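Local atomic coordinates of Molybdate/tungstate binding protein (Sporomusa ovata, PDB entry 1FR3), a protein that binds the oxyanions molybdate and tungstate as a hexameric assembly and probably serves in molybdate homeostasis of the cell. Residues A11-I16 and D52-L57. Numbering follows the deposited sequence.
Sequences ATVKEI and DKVTAL
An antiparallel β-ladder joins A11–T12 to K53–V54, with A11 and V54 as its hydrogen-bonded pair: A11 N lies 2.8 Å from V54 O, and V54 N lies 2.9 Å from A11 O. Next to it, T12 and K53 form a non-hydrogen-bonded pair, their CA atoms 4.6 Å apart, and T12 CA lies 3.3 Å from D52 O, a CA-H...O contact. Past the T12/K53 pair, V13 N donates in the carbonyl plane to the O of D52, a loop residue just before strand 53-58, with an N-H...O angle of 167°. Backbone bonding runs on through A56 with L9 at one end and V13 with G51 at the other. The axes of the two short segments make 110° with each other, a strong twist and coil consistent with the small OB-like barrel of a TOBE domain. Within this chain, strand 53-58 borders the sheet, but T55 and L57 pair with a strand of the second subunit, which carries the sheet across the interface.

On the face of T12 and K53, the lysine chain turns at chi2 (-61°), then extends through CD and CE to bring NZ within 2.6 Å of T12 OG1, NZ donating. Replacing T12 with a valine would probably leave the K53 ammonium without this acceptor and its end freer to swing. The face bearing A11 and V54 is apolar here, and V13 CG2 meets V54 CG1 at 3.9 Å; V54 also touches M27 and L48 of its own chain and L66 of the second subunit. The D52 carboxylate instead uses OD2 to accept from V49 N and to form a salt bridge with K67 of the second subunit.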
ATOM      1  N   ALA A  11      10.404 -18.133  -2.977  1.00  8.58           N
ATOM      2  CA  ALA A  11      11.507 -17.672  -3.807  1.00  8.48           C
ATOM      3  C   ALA A  11      12.880 -17.826  -3.175  1.00  8.16           C
ATOM      4  O   ALA A  11      13.021 -18.328  -2.059  1.00  8.77           O
ATOM      5  CB  ALA A  11      11.253 -16.187  -4.092  1.00  7.97           C
ATOM      6  N   THR A  12      13.897 -17.421  -3.934  1.00  8.13           N
ATOM      7  CA  THR A  12      15.273 -17.509  -3.447  1.00  8.63           C
ATOM      8  C   THR A  12      15.939 -16.142  -3.565  1.00  8.08           C
ATOM      9  O   THR A  12      15.789 -15.463  -4.583  1.00  7.75           O
ATOM     10  CB  THR A  12      16.089 -18.563  -4.220  1.00  9.51           C
ATOM     11  OG1 THR A  12      15.497 -19.860  -4.047  1.00 11.00           O
ATOM     12  CG2 THR A  12      17.524 -18.643  -3.728  1.00 10.24           C
ATOM     13  N   VAL A  13      16.622 -15.713  -2.502  1.00  8.39           N
ATOM     14  CA  VAL A  13      17.326 -14.427  -2.558  1.00  7.82           C
ATOM     15  C   VAL A  13      18.542 -14.521  -3.482  1.00  9.11           C
ATOM     16  O   VAL A  13      19.367 -15.423  -3.314  1.00  9.81           O
ATOM     17  CB  VAL A  13      17.797 -13.962  -1.169  1.00  8.68           C
ATOM     18  CG1 VAL A  13      18.523 -12.627  -1.230  1.00  8.78           C
ATOM     19  CG2 VAL A  13      16.615 -13.866  -0.208  1.00  8.71           C
ATOM     20  N   LYS A  14      18.661 -13.585  -4.409  1.00  9.15           N
ATOM     21  CA  LYS A  14      19.802 -13.528  -5.318  1.00 10.45           C
ATOM     22  C   LYS A  14      20.814 -12.486  -4.837  1.00 10.91           C
ATOM     23  O   LYS A  14      22.012 -12.769  -4.726  1.00 11.93           O
ATOM     24  CB  LYS A  14      19.383 -13.182  -6.746  1.00 11.19           C
ATOM     25  CG  LYS A  14      18.481 -14.193  -7.428  1.00 12.01           C
ATOM     26  CD  LYS A  14      18.437 -14.007  -8.935  1.00 13.55           C
ATOM     27  CE  LYS A  14      17.743 -12.717  -9.339  1.00 13.63           C
ATOM     28  NZ  LYS A  14      17.640 -12.597 -10.828  1.00 13.37           N
ATOM     29  N   GLU A  15      20.331 -11.284  -4.545  1.00 11.29           N
ATOM     30  CA  GLU A  15      21.202 -10.193  -4.121  1.00 11.88           C
ATOM     31  C   GLU A  15      20.494  -9.244  -3.165  1.00 10.66           C
ATOM     32  O   GLU A  15      19.272  -9.139  -3.158  1.00 10.07           O
ATOM     33  CB  GLU A  15      21.702  -9.421  -5.357  1.00 14.38           C
ATOM     34  CG  GLU A  15      22.659 -10.257  -6.194  1.00 17.27           C
ATOM     35  CD  GLU A  15      23.229  -9.607  -7.429  1.00 18.69           C
ATOM     36  OE1 GLU A  15      23.743  -8.473  -7.344  1.00 20.43           O
ATOM     37  OE2 GLU A  15      23.194 -10.226  -8.522  1.00 20.17           O
ATOM     38  N   ILE A  16      21.286  -8.573  -2.333  1.00  8.83           N
ATOM     39  CA  ILE A  16      20.771  -7.596  -1.395  1.00  9.55           C
ATOM     40  C   ILE A  16      21.588  -6.307  -1.483  1.00  8.97           C
ATOM     41  O   ILE A  16      22.817  -6.390  -1.383  1.00  8.87           O
ATOM     42  CB  ILE A  16      20.817  -8.090   0.066  1.00  9.41           C
ATOM     43  CG1 ILE A  16      19.934  -9.329   0.215  1.00 10.16           C
ATOM     44  CG2 ILE A  16      20.354  -6.984   1.008  1.00  9.79           C
ATOM     45  CD1 ILE A  16      20.011 -10.000   1.571  1.00 10.46           C
ATOM     46  N   ASP A  52      19.220 -17.554   0.391  1.00 11.28           N
ATOM     47  CA  ASP A  52      18.152 -17.913   1.321  1.00 11.13           C
ATOM     48  C   ASP A  52      16.837 -18.232   0.609  1.00 10.66           C
ATOM     49  O   ASP A  52      16.445 -17.553  -0.337  1.00 10.89           O
ATOM     50  CB  ASP A  52      17.864 -16.792   2.321  1.00 11.43           C
ATOM     51  CG  ASP A  52      18.737 -16.751   3.552  1.00 12.00           C
ATOM     52  OD1 ASP A  52      19.420 -17.755   3.840  1.00 13.62           O
ATOM     53  OD2 ASP A  52      18.734 -15.709   4.239  1.00 12.17           O
ATOM     54  N   LYS A  53      16.163 -19.280   1.075  1.00 10.52           N
ATOM     55  CA  LYS A  53      14.830 -19.610   0.588  1.00 10.47           C
ATOM     56  C   LYS A  53      13.873 -18.780   1.457  1.00  9.70           C
ATOM     57  O   LYS A  53      13.957 -18.852   2.684  1.00 10.88           O
ATOM     58  CB  LYS A  53      14.480 -21.087   0.722  1.00 12.19           C
ATOM     59  CG  LYS A  53      15.400 -22.009  -0.058  1.00 14.56           C
ATOM     60  CD  LYS A  53      15.382 -21.744  -1.550  1.00 16.74           C
ATOM     61  CE  LYS A  53      16.297 -22.710  -2.288  1.00 17.78           C
ATOM     62  NZ  LYS A  53      16.664 -22.190  -3.634  1.00 18.68           N
ATOM     63  N   VAL A  54      13.033 -17.999   0.810  1.00  8.65           N
ATOM     64  CA  VAL A  54      12.120 -17.113   1.519  1.00  8.47           C
ATOM     65  C   VAL A  54      10.747 -17.124   0.858  1.00  8.26           C
ATOM     66  O   VAL A  54      10.551 -17.705  -0.208  1.00  8.55           O
ATOM     67  CB  VAL A  54      12.642 -15.660   1.490  1.00  8.09           C
ATOM     68  CG1 VAL A  54      13.993 -15.540   2.187  1.00  8.94           C
ATOM     69  CG2 VAL A  54      12.783 -15.139   0.061  1.00  9.28           C
ATOM     70  N   THR A  55       9.793 -16.471   1.516  1.00  8.04           N
ATOM     71  CA  THR A  55       8.462 -16.329   0.936  1.00  8.51           C
ATOM     72  C   THR A  55       8.205 -14.850   0.670  1.00  7.07           C
ATOM     73  O   THR A  55       8.263 -14.028   1.591  1.00  7.93           O
ATOM     74  CB  THR A  55       7.353 -16.925   1.819  1.00  8.91           C
ATOM     75  OG1 THR A  55       7.572 -18.339   1.937  1.00 10.95           O
ATOM     76  CG2 THR A  55       5.981 -16.676   1.209  1.00  9.55           C
ATOM     77  N   ALA A  56       7.947 -14.498  -0.587  1.00  6.97           N
ATOM     78  CA  ALA A  56       7.564 -13.124  -0.919  1.00  6.23           C
ATOM     79  C   ALA A  56       6.066 -13.047  -0.589  1.00  6.89           C
ATOM     80  O   ALA A  56       5.337 -13.989  -0.934  1.00  7.60           O
ATOM     81  CB  ALA A  56       7.851 -12.780  -2.359  1.00  6.90           C
ATOM     82  N   LEU A  57       5.635 -12.004   0.099  1.00  5.49           N
ATOM     83  CA  LEU A  57       4.252 -11.870   0.529  1.00  5.74           C
ATOM     84  C   LEU A  57       3.611 -10.578   0.045  1.00  5.71           C
ATOM     85  O   LEU A  57       4.157  -9.495   0.269  1.00  5.98           O
ATOM     86  CB  LEU A  57       4.208 -11.900   2.065  1.00  5.99           C
ATOM     87  CG  LEU A  57       2.831 -11.713   2.711  1.00  6.46           C
ATOM     88  CD1 LEU A  57       1.982 -12.956   2.522  1.00  7.61           C
ATOM     89  CD2 LEU A  57       2.978 -11.354   4.184  1.00  7.88           C
TER